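Local coordinates for small ribosomal subunit protein bS6 (Aquifex aeolicus, PDB 2J5A) that probably binds 16S ribosomal RNA together with protein bS18, as a component of the small ribosomal subunit, at residues V13-K17 against E90-W95; K39-L44 against V69-N75; Y45-M51 against A64-Q70. All coordinates share one frame; numbering follows the deposited sequence.

Contact 1: V13-K17 against E90-W95. With NA (sodium ion), chain B.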
loop_
_atom_site.group_PDB
_atom_site.type_symbol
_atom_site.label_atom_id
_atom_site.label_comp_id
_atom_site.label_asym_id
_atom_site.label_seq_id
_atom_site.Cartn_x
_atom_site.Cartn_y
_atom_site.Cartn_z
ATOM N N VAL A 13 -1.383 2.187 2.597
ATOM C CA VAL A 13 -2.768 1.969 2.240
ATOM C C VAL A 13 -2.944 2.638 0.888
ATOM O O VAL A 13 -2.533 3.781 0.709
ATOM C CB VAL A 13 -3.753 2.625 3.257
ATOM C CG1 VAL A 13 -5.194 2.408 2.842
ATOM C CG2 VAL A 13 -3.526 2.129 4.663
ATOM N N PHE A 14 -3.550 1.926 -0.063
ATOM C CA PHE A 14 -3.823 2.480 -1.377
ATOM C C PHE A 14 -5.175 1.993 -1.908
ATOM O O PHE A 14 -5.697 0.947 -1.474
ATOM C CB PHE A 14 -2.682 2.174 -2.351
ATOM C CG PHE A 14 -2.474 0.710 -2.602
ATOM C CD1 PHE A 14 -1.797 -0.072 -1.694
ATOM C CD2 PHE A 14 -2.996 0.102 -3.756
ATOM C CE1 PHE A 14 -1.609 -1.416 -1.930
ATOM C CE2 PHE A 14 -2.816 -1.248 -3.986
ATOM C CZ PHE A 14 -2.126 -2.002 -3.085
ATOM N N ALA A 15 -5.728 2.789 -2.831
ATOM C CA ALA A 15 -7.063 2.589 -3.388
ATOM C C ALA A 15 -6.950 2.395 -4.886
ATOM O O ALA A 15 -6.362 3.225 -5.576
ATOM C CB ALA A 15 -7.958 3.786 -3.091
ATOM N N VAL A 16 -7.501 1.286 -5.376
ATOM C CA VAL A 16 -7.439 0.910 -6.800
ATOM C C VAL A 16 -8.752 1.287 -7.492
ATOM O O VAL A 16 -9.826 1.115 -6.912
ATOM C CB VAL A 16 -7.198 -0.595 -6.938
ATOM C CG1 VAL A 16 -7.281 -1.031 -8.380
ATOM C CG2 VAL A 16 -5.867 -0.968 -6.308
ATOM N N LYS A 17 -8.675 1.793 -8.728
ATOM C CA LYS A 17 -9.891 2.281 -9.396
ATOM C C LYS A 17 -10.868 1.114 -9.593
ATOM O O LYS A 17 -10.437 -0.037 -9.758
ATOM C CB LYS A 17 -9.616 3.084 -10.693
ATOM C CG LYS A 17 -8.934 2.340 -11.814
ATOM C CD LYS A 17 -8.911 3.157 -13.138
ATOM C CE LYS A 17 -8.183 4.508 -13.026
ATOM N NZ LYS A 17 -7.300 4.819 -14.240
ATOM N N GLU A 90 -1.530 4.470 -12.934
ATOM C CA GLU A 90 -2.813 5.103 -13.255
ATOM C C GLU A 90 -4.011 4.394 -12.629
ATOM O O GLU A 90 -5.075 4.997 -12.436
ATOM C CB GLU A 90 -2.994 5.200 -14.780
ATOM C CG GLU A 90 -2.519 6.539 -15.357
ATOM C CD GLU A 90 -2.557 6.566 -16.872
ATOM O OE1 GLU A 90 -3.621 6.211 -17.441
ATOM O OE2 GLU A 90 -1.523 6.926 -17.483
ATOM N N ASP A 91 -3.825 3.112 -12.339
ATOM C CA ASP A 91 -4.846 2.296 -11.705
ATOM C C ASP A 91 -5.012 2.593 -10.206
ATOM O O ASP A 91 -6.040 2.279 -9.641
ATOM C CB ASP A 91 -4.510 0.818 -11.870
ATOM C CG ASP A 91 -4.423 0.376 -13.328
ATOM O OD1 ASP A 91 -5.138 0.945 -14.202
ATOM O OD2 ASP A 91 -3.645 -0.589 -13.577
ATOM N N VAL A 92 -4.001 3.186 -9.568
ATOM C CA VAL A 92 -4.027 3.465 -8.138
ATOM C C VAL A 92 -4.394 4.906 -7.928
ATOM O O VAL A 92 -3.642 5.797 -8.294
ATOM C CB VAL A 92 -2.667 3.148 -7.500
ATOM C CG1 VAL A 92 -2.584 3.678 -6.041
ATOM C CG2 VAL A 92 -2.390 1.650 -7.602
ATOM N N ILE A 93 -5.559 5.159 -7.358
ATOM C CA ILE A 93 -6.107 6.506 -7.387
ATOM C C ILE A 93 -5.934 7.183 -6.051
ATOM O O ILE A 93 -6.300 8.334 -5.874
ATOM C CB ILE A 93 -7.607 6.525 -7.886
ATOM C CG1 ILE A 93 -8.541 5.702 -6.970
ATOM C CG2 ILE A 93 -7.680 6.017 -9.336
ATOM C CD1 ILE A 93 -10.036 5.780 -7.360
ATOM N N ARG A 94 -5.376 6.450 -5.103
ATOM C CA ARG A 94 -5.103 6.976 -3.792
ATOM C C ARG A 94 -4.036 6.118 -3.096
ATOM O O ARG A 94 -4.048 4.892 -3.191
ATOM C CB ARG A 94 -6.392 7.031 -2.978
ATOM C CG ARG A 94 -6.283 8.018 -1.878
ATOM C CD ARG A 94 -7.476 8.017 -1.002
ATOM N NE ARG A 94 -7.224 8.878 0.136
ATOM C CZ ARG A 94 -7.917 8.852 1.273
ATOM N NH1 ARG A 94 -8.923 8.005 1.448
ATOM N NH2 ARG A 94 -7.591 9.684 2.246
ATOM N N TRP A 95 -3.094 6.781 -2.433
ATOM C CA TRP A 95 -1.973 6.106 -1.781
ATOM C C TRP A 95 -1.600 6.880 -0.516
ATOM O O TRP A 95 -1.684 8.104 -0.489
ATOM C CB TRP A 95 -0.786 5.925 -2.753
ATOM C CG TRP A 95 -0.283 7.179 -3.352
ATOM C CD1 TRP A 95 0.813 7.878 -2.964
ATOM C CD2 TRP A 95 -0.876 7.921 -4.431
ATOM N NE1 TRP A 95 0.952 9.006 -3.736
ATOM C CE2 TRP A 95 -0.074 9.056 -4.643
ATOM C CE3 TRP A 95 -1.999 7.728 -5.243
ATOM C CZ2 TRP A 95 -0.362 10.002 -5.611
ATOM C CZ3 TRP A 95 -2.286 8.677 -6.235
ATOM C CH2 TRP A 95 -1.469 9.794 -6.410
HETATM NA NA NA B . -1.637 6.540 -9.181
HETATM O O HOH W 1 -2.595 8.171 -10.156
#
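Ala15 sits across from two residues at once, Ile93 and Arg94, which makes this a classic beta bulge in the antiparallel pairing of strand 8-16 with the edge strand 92-100 of the bS6 sheet. Ala15 N donates to Arg94 O at 2.7 Å. Ala15 O takes both N-H groups of the bulge: Ile93 N reaches it at 2.7 Å, nearly in line with the C=O bond, while Arg94 N adds a weak, bent bond. The methyl of Ala15 rests on CB of Arg94, whose extended chain then carries the guanidinium off to the hydroxyl of Tyr66. On the other face, CB of Phe14 touches CG1 of Val92, and its ring runs on toward Phe29 and Val32 of helix 22-38.

Lys17 closes the end of the pairing. Lys17 N donates to Asp91 O at 2.8 Å, and the side chain then folds over the turn. Lys17 CB packs on CG2 of Ile93 at 3.8 Å, and CG leans on Asp91 O. A bend in the chain (chi3 60°) swings Lys17 CE back against Ile93 CG2 and to 3.2 Å from Glu90 O, and Lys17 NZ ends 2.9 Å from Glu90 O, approaching from above the carbonyl plane. With an alanine here, Glu90 O would probably lose its ammonium partner, and Ile93 CG2 would keep its CB neighbour but lose CE. Asp91 OD1 lies 4.4 Å from Lys17 NZ, beyond a salt bridge, while OD2 pairs with Lys28. Where helix 78-88 passes into strand 92-100 a sodium ion is held by the carbonyls of Leu86, Lys87 and Asp89, by a water, and by Val92 O at 2.3 Å.

Contact 2: K39-L44 against V69-N75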
loop_
_atom_site.group_PDB
_atom_site.type_symbol
_atom_site.label_atom_id
_atom_site.label_comp_id
_atom_site.label_asym_id
_atom_site.label_seq_id
_atom_site.Cartn_x
_atom_site.Cartn_y
_atom_site.Cartn_z
ATOM N N LYS A 39 12.622 -3.895 -3.040
ATOM C CA LYS A 39 13.411 -2.762 -2.576
ATOM C C LYS A 39 14.026 -2.946 -1.183
ATOM O O LYS A 39 14.585 -2.009 -0.619
ATOM C CB LYS A 39 12.575 -1.480 -2.636
ATOM C CG LYS A 39 11.977 -1.187 -3.998
ATOM C CD LYS A 39 12.888 -0.352 -4.860
ATOM C CE LYS A 39 12.285 -0.133 -6.240
ATOM N NZ LYS A 39 12.791 1.135 -6.880
ATOM N N GLY A 40 13.952 -4.163 -0.652
ATOM C CA GLY A 40 14.547 -4.506 0.637
ATOM C C GLY A 40 13.564 -4.433 1.795
ATOM O O GLY A 40 13.968 -4.212 2.945
ATOM N N GLY A 41 12.277 -4.620 1.507
ATOM C CA GLY A 41 11.260 -4.576 2.546
ATOM C C GLY A 41 10.713 -5.954 2.840
ATOM O O GLY A 41 10.557 -6.758 1.939
ATOM N N GLU A 42 10.414 -6.222 4.105
ATOM C CA GLU A 42 9.798 -7.487 4.487
ATOM C C GLU A 42 8.347 -7.234 4.831
ATOM O O GLU A 42 8.057 -6.429 5.704
ATOM C CB GLU A 42 10.512 -8.107 5.683
ATOM C CG GLU A 42 10.040 -9.519 5.995
ATOM C CD GLU A 42 10.832 -10.173 7.107
ATOM O OE1 GLU A 42 12.076 -10.275 6.990
ATOM O OE2 GLU A 42 10.203 -10.599 8.097
ATOM N N ILE A 43 7.449 -7.929 4.141
ATOM C CA ILE A 43 6.014 -7.801 4.362
ATOM C C ILE A 43 5.650 -8.512 5.669
ATOM O O ILE A 43 5.860 -9.716 5.800
ATOM C CB ILE A 43 5.179 -8.409 3.200
ATOM C CG1 ILE A 43 5.572 -7.784 1.844
ATOM C CG2 ILE A 43 3.674 -8.242 3.465
ATOM C CD1 ILE A 43 5.205 -6.297 1.661
ATOM N N LEU A 44 5.099 -7.745 6.612
ATOM C CA LEU A 44 4.738 -8.228 7.940
ATOM C C LEU A 44 3.256 -8.507 8.099
ATOM O O LEU A 44 2.859 -9.273 8.969
ATOM C CB LEU A 44 5.130 -7.188 8.994
ATOM C CG LEU A 44 6.590 -6.721 9.011
ATOM C CD1 LEU A 44 6.745 -5.687 10.089
ATOM C CD2 LEU A 44 7.558 -7.883 9.246
ATOM N N VAL A 69 -0.933 -2.770 3.606
ATOM C CA VAL A 69 0.240 -3.625 3.849
ATOM C C VAL A 69 1.197 -2.944 4.863
ATOM O O VAL A 69 1.401 -1.721 4.838
ATOM C CB VAL A 69 0.946 -4.044 2.506
ATOM C CG1 VAL A 69 1.707 -2.907 1.891
ATOM C CG2 VAL A 69 1.877 -5.266 2.710
ATOM N N GLN A 70 1.711 -3.736 5.795
ATOM C CA GLN A 70 2.759 -3.280 6.699
ATOM C C GLN A 70 4.028 -4.016 6.350
ATOM O O GLN A 70 4.003 -5.178 5.887
ATOM C CB GLN A 70 2.420 -3.508 8.172
ATOM C CG GLN A 70 1.096 -2.910 8.613
ATOM C CD GLN A 70 0.785 -3.238 10.054
ATOM O OE1 GLN A 70 1.182 -4.287 10.553
ATOM N NE2 GLN A 70 0.087 -2.328 10.741
ATOM N N PHE A 71 5.134 -3.314 6.521
ATOM C CA PHE A 71 6.423 -3.852 6.153
ATOM C C PHE A 71 7.527 -3.182 6.961
ATOM O O PHE A 71 7.317 -2.125 7.574
ATOM C CB PHE A 71 6.657 -3.725 4.641
ATOM C CG PHE A 71 6.786 -2.301 4.142
ATOM C CD1 PHE A 71 5.662 -1.562 3.811
ATOM C CD2 PHE A 71 8.034 -1.723 3.962
ATOM C CE1 PHE A 71 5.774 -0.254 3.340
ATOM C CE2 PHE A 71 8.167 -0.409 3.498
ATOM C CZ PHE A 71 7.022 0.324 3.181
ATOM N N LYS A 72 8.683 -3.845 7.002
ATOM C CA LYS A 72 9.873 -3.301 7.651
ATOM C C LYS A 72 11.012 -3.230 6.642
ATOM O O LYS A 72 11.066 -4.015 5.704
ATOM C CB LYS A 72 10.249 -4.098 8.907
ATOM C CG LYS A 72 10.636 -5.567 8.711
ATOM C CD LYS A 72 11.068 -6.178 10.071
ATOM C CE LYS A 72 11.185 -7.698 10.066
ATOM N NZ LYS A 72 11.167 -8.233 11.481
ATOM N N THR A 73 11.893 -2.255 6.802
ATOM C CA THR A 73 13.018 -2.104 5.877
ATOM C C THR A 73 14.122 -1.240 6.469
ATOM O O THR A 73 13.857 -0.348 7.273
ATOM C CB THR A 73 12.591 -1.444 4.542
ATOM O OG1 THR A 73 13.665 -1.524 3.596
ATOM C CG2 THR A 73 12.235 0.017 4.745
ATOM N N GLU A 74 15.349 -1.495 6.031
ATOM C CA GLU A 74 16.487 -0.613 6.337
ATOM C C GLU A 74 16.707 0.427 5.218
ATOM O O GLU A 74 17.527 1.341 5.360
ATOM C CB GLU A 74 17.746 -1.452 6.635
ATOM C CG GLU A 74 17.457 -2.564 7.674
ATOM C CD GLU A 74 18.596 -2.838 8.664
ATOM O OE1 GLU A 74 18.978 -1.930 9.447
ATOM O OE2 GLU A 74 19.072 -3.997 8.695
ATOM N N ASN A 75 15.926 0.306 4.135
ATOM C CA ASN A 75 15.995 1.210 2.997
ATOM C C ASN A 75 15.213 2.493 3.250
ATOM O O ASN A 75 13.974 2.506 3.162
ATOM C CB ASN A 75 15.436 0.501 1.769
ATOM C CG ASN A 75 15.753 1.219 0.483
ATOM O OD1 ASN A 75 16.072 2.414 0.480
ATOM N ND2 ASN A 75 15.670 0.489 -0.633
HETATM O O HOH W 2 16.505 -2.932 4.000
#
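Gly40 O is gripped by the hydroxyl of Thr73 and by a water. Thr73 OG1 donates to Gly40 O at 2.8 Å from well above the carbonyl plane, and the water that donates to it also accepts from Glu74 N, bridging the two segments. With OG1 anti to the backbone nitrogen (chi1 -170°), Thr73 OG1 can in addition accept from Asn75 N at 3.0 Å, an ST turn. The carbonyl before it, Lys39 O, accepts from Asn75 ND2 at 2.7 Å, the bond lying both in the carbonyl plane and in the plane of the amide, while Asn75 OD1 caps Gln77 N just ahead of helix 78-88. The residue that follows helix 22-38 is thus tied to the lead-in of helix 78-88.

Beyond this corner the strands of the beta hairpin pair antiparallel, Glu42 exchanging two backbone bonds with Lys72. On one face Ile43 brings both CG2 and CD1 to CG2 of Val69, each at 3.6 Å, crossing it at about a right angle; Ile36 of helix 22-38 packs on both. On the other, Glu42 and Lys72 run side by side, pointing the same way, and Leu44 lies across the lysine's aliphatic chain, its CD2 3.7 Å from Lys72 CE. Glu42 OE2 stays 4.2 Å from Lys72 NZ, probably a weak attraction at most. The chemistry thus changes along the hairpin: short polar bonds, that of Asn75 well directed, join the segment after one helix to the lead-in of the next, whereas the strands add methyl packing beneath the helix and loosely placed charges on the outer face.

Contact 3: Y45-M51 against A64-Q70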
loop_
_atom_site.group_PDB
_atom_site.type_symbol
_atom_site.label_atom_id
_atom_site.label_comp_id
_atom_site.label_asym_id
_atom_site.label_seq_id
_atom_site.Cartn_x
_atom_site.Cartn_y
_atom_site.Cartn_z
ATOM N N TYR A 45 2.430 -7.859 7.287
ATOM C CA TYR A 45 1.001 -7.895 7.496
ATOM C C TYR A 45 0.282 -7.293 6.299
ATOM O O TYR A 45 0.855 -6.481 5.556
ATOM C CB TYR A 45 0.656 -7.118 8.765
ATOM C CG TYR A 45 -0.798 -7.148 9.125
ATOM C CD1 TYR A 45 -1.385 -8.295 9.645
ATOM C CD2 TYR A 45 -1.597 -6.041 8.918
ATOM C CE1 TYR A 45 -2.722 -8.319 9.974
ATOM C CE2 TYR A 45 -2.931 -6.054 9.244
ATOM C CZ TYR A 45 -3.488 -7.187 9.775
ATOM O OH TYR A 45 -4.824 -7.177 10.100
ATOM N N GLU A 46 -0.963 -7.714 6.108
ATOM C CA GLU A 46 -1.763 -7.260 4.998
ATOM C C GLU A 46 -3.239 -7.452 5.272
ATOM O O GLU A 46 -3.623 -8.422 5.914
ATOM C CB GLU A 46 -1.339 -7.969 3.703
ATOM C CG GLU A 46 -1.725 -9.440 3.562
ATOM C CD GLU A 46 -1.014 -10.107 2.379
ATOM O OE1 GLU A 46 0.152 -10.517 2.540
ATOM O OE2 GLU A 46 -1.602 -10.194 1.281
ATOM N N GLU A 47 -4.047 -6.498 4.797
ATOM C CA GLU A 47 -5.507 -6.523 4.894
ATOM C C GLU A 47 -6.095 -6.140 3.520
ATOM O O GLU A 47 -5.609 -5.206 2.855
ATOM C CB GLU A 47 -5.999 -5.517 5.959
ATOM C CG GLU A 47 -6.058 -6.062 7.389
ATOM C CD GLU A 47 -6.209 -4.999 8.471
ATOM O OE1 GLU A 47 -6.219 -3.772 8.183
ATOM O OE2 GLU A 47 -6.300 -5.402 9.654
ATOM N N ASP A 48 -7.147 -6.854 3.124
ATOM C CA ASP A 48 -7.980 -6.480 2.007
ATOM C C ASP A 48 -9.242 -5.886 2.589
ATOM O O ASP A 48 -9.927 -6.533 3.358
ATOM C CB ASP A 48 -8.320 -7.704 1.185
ATOM C CG ASP A 48 -9.036 -7.376 -0.102
ATOM O OD1 ASP A 48 -9.654 -6.287 -0.237
ATOM O OD2 ASP A 48 -8.980 -8.250 -0.983
ATOM N N TRP A 49 -9.535 -4.643 2.243
ATOM C CA TRP A 49 -10.680 -3.943 2.788
ATOM C C TRP A 49 -11.826 -3.918 1.793
ATOM O O TRP A 49 -12.864 -3.333 2.073
ATOM C CB TRP A 49 -10.276 -2.516 3.210
ATOM C CG TRP A 49 -9.619 -2.545 4.522
ATOM C CD1 TRP A 49 -8.301 -2.803 4.773
ATOM C CD2 TRP A 49 -10.249 -2.392 5.796
ATOM N NE1 TRP A 49 -8.072 -2.816 6.118
ATOM C CE2 TRP A 49 -9.248 -2.561 6.775
ATOM C CE3 TRP A 49 -11.565 -2.137 6.207
ATOM C CZ2 TRP A 49 -9.513 -2.469 8.132
ATOM C CZ3 TRP A 49 -11.826 -2.053 7.554
ATOM C CH2 TRP A 49 -10.804 -2.215 8.502
ATOM N N GLY A 50 -11.643 -4.549 0.631
ATOM C CA GLY A 50 -12.685 -4.589 -0.368
ATOM C C GLY A 50 -13.112 -3.238 -0.893
ATOM O O GLY A 50 -12.400 -2.233 -0.755
ATOM N N MET A 51 -14.282 -3.223 -1.527
ATOM C CA MET A 51 -14.818 -2.016 -2.158
ATOM C C MET A 51 -15.361 -1.087 -1.091
ATOM O O MET A 51 -16.099 -1.522 -0.195
ATOM C CB MET A 51 -15.929 -2.368 -3.162
ATOM C CG MET A 51 -15.502 -3.315 -4.278
ATOM S SD MET A 51 -14.050 -2.747 -5.228
ATOM C CE MET A 51 -14.598 -1.176 -5.889
ATOM N N ALA A 64 -13.847 2.609 -4.502
ATOM C CA ALA A 64 -12.502 2.116 -4.831
ATOM C C ALA A 64 -12.148 0.878 -4.024
ATOM O O ALA A 64 -12.726 0.640 -2.980
ATOM C CB ALA A 64 -11.461 3.221 -4.595
ATOM N N ARG A 65 -11.183 0.105 -4.510
ATOM C CA ARG A 65 -10.710 -1.077 -3.803
ATOM C C ARG A 65 -9.489 -0.754 -2.906
ATOM O O ARG A 65 -8.423 -0.362 -3.407
ATOM C CB ARG A 65 -10.348 -2.178 -4.804
ATOM C CG ARG A 65 -9.791 -3.436 -4.152
ATOM C CD ARG A 65 -10.757 -4.038 -3.138
ATOM N NE ARG A 65 -10.425 -5.436 -2.915
ATOM C CZ ARG A 65 -10.806 -6.437 -3.712
ATOM N NH1 ARG A 65 -11.554 -6.212 -4.783
ATOM N NH2 ARG A 65 -10.440 -7.672 -3.421
ATOM N N TYR A 66 -9.652 -0.963 -1.597
ATOM C CA TYR A 66 -8.645 -0.622 -0.611
ATOM C C TYR A 66 -7.882 -1.825 -0.144
ATOM O O TYR A 66 -8.478 -2.813 0.275
ATOM C CB TYR A 66 -9.279 0.048 0.616
ATOM C CG TYR A 66 -9.534 1.535 0.469
ATOM C CD1 TYR A 66 -10.726 1.997 -0.053
ATOM C CD2 TYR A 66 -8.601 2.462 0.868
ATOM C CE1 TYR A 66 -10.984 3.353 -0.190
ATOM C CE2 TYR A 66 -8.847 3.822 0.747
ATOM C CZ TYR A 66 -10.051 4.252 0.216
ATOM O OH TYR A 66 -10.320 5.584 0.090
ATOM N N PHE A 67 -6.553 -1.714 -0.205
ATOM C CA PHE A 67 -5.636 -2.672 0.386
ATOM C C PHE A 67 -4.727 -1.960 1.402
ATOM O O PHE A 67 -4.471 -0.769 1.290
ATOM C CB PHE A 67 -4.749 -3.344 -0.677
ATOM C CG PHE A 67 -5.499 -4.162 -1.699
ATOM C CD1 PHE A 67 -5.944 -5.440 -1.395
ATOM C CD2 PHE A 67 -5.708 -3.679 -2.984
ATOM C CE1 PHE A 67 -6.603 -6.187 -2.309
ATOM C CE2 PHE A 67 -6.374 -4.447 -3.922
ATOM C CZ PHE A 67 -6.838 -5.701 -3.575
ATOM N N LEU A 68 -4.202 -2.731 2.353
ATOM C CA LEU A 68 -3.285 -2.245 3.386
ATOM C C LEU A 68 -2.177 -3.259 3.558
ATOM O O LEU A 68 -2.453 -4.459 3.656
ATOM C CB LEU A 68 -4.021 -2.074 4.733
ATOM C CG LEU A 68 -3.259 -1.525 5.952
ATOM C CD1 LEU A 68 -4.245 -0.874 6.901
ATOM C CD2 LEU A 68 -2.403 -2.587 6.678
ATOM N N VAL A 69 -0.933 -2.770 3.606
ATOM C CA VAL A 69 0.240 -3.625 3.849
ATOM C C VAL A 69 1.197 -2.944 4.863
ATOM O O VAL A 69 1.401 -1.721 4.838
ATOM C CB VAL A 69 0.946 -4.044 2.506
ATOM C CG1 VAL A 69 1.707 -2.907 1.891
ATOM C CG2 VAL A 69 1.877 -5.266 2.710
ATOM N N GLN A 70 1.711 -3.736 5.795
ATOM C CA GLN A 70 2.759 -3.280 6.699
ATOM C C GLN A 70 4.028 -4.016 6.350
ATOM O O GLN A 70 4.003 -5.178 5.887
ATOM C CB GLN A 70 2.420 -3.508 8.172
ATOM C CG GLN A 70 1.096 -2.910 8.613
ATOM C CD GLN A 70 0.785 -3.238 10.054
ATOM O OE1 GLN A 70 1.182 -4.287 10.553
ATOM N NE2 GLN A 70 0.087 -2.328 10.741
#
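Asp48 and Arg65 cross at about a right angle on the helix-facing side of the beta hairpin formed by strands 41-53 and 63-73, yet their flat ends meet nearly coplanar, the planes 21° apart. Arg65 grips side-on: NE takes Asp48 OD1 and NH2 takes Asp48 OD2, both at 2.9 Å and both on syn lone pairs. Asp48 OD1 also accepts from Gly50 N, closing an Asx turn, while OD2 has a second charge partner in Lys26 and Arg65 NH1 reaches Glu22, both of helix 22-38. Beside the aspartate, pointing the same way, lies Phe67; its CE1 comes 3.4 Å from Asp48 OD2, the ring turned 48° from the carboxylate, and the ring stacks on Phe29. The Met51 side chain crosses Arg65 at about a right angle, SD 3.8 Å from Arg65 CB.

The opposite face carries Tyr45, Glu47 and Trp49 in a row. Leu68 runs alongside Glu47 and sets CD2 at the edge of the Tyr45 ring. CB of Tyr45 meets Gln70 OE1; the Gln70 amide also bonds to Glu11 and to Lys106 N. Trp49 packs CB to CB with Tyr66. Trp49 NE1 donates to Glu47 OE1 at 2.9 Å, striking that oxygen from above the carboxylate plane.

Overall arrangement
All three contacts belong to the antiparallel sheet of the ferredoxin-like fold of bS6, with contact 1 on one edge strand and contacts 2 and 3 on the other. Contacts 2 and 3 are successive lengths of the same hairpin, sharing Val69 and Gln70. Contact 3 is joined directly to contact 1 through backbone pairing of Val16 with Arg65 and Phe14 with Phe67, whereas contacts 1 and 2 lie on opposite sides of the chain's centre, about 19 Å between centres. Each is partly buried, with apolar groups beneath the helices. Contact 1 relies on backbone bonds and a lysine, with the sodium ion at its edge, contact 2 on hydroxyl and amide bonds to backbone carbonyls, contact 3 on a bidentate salt bridge.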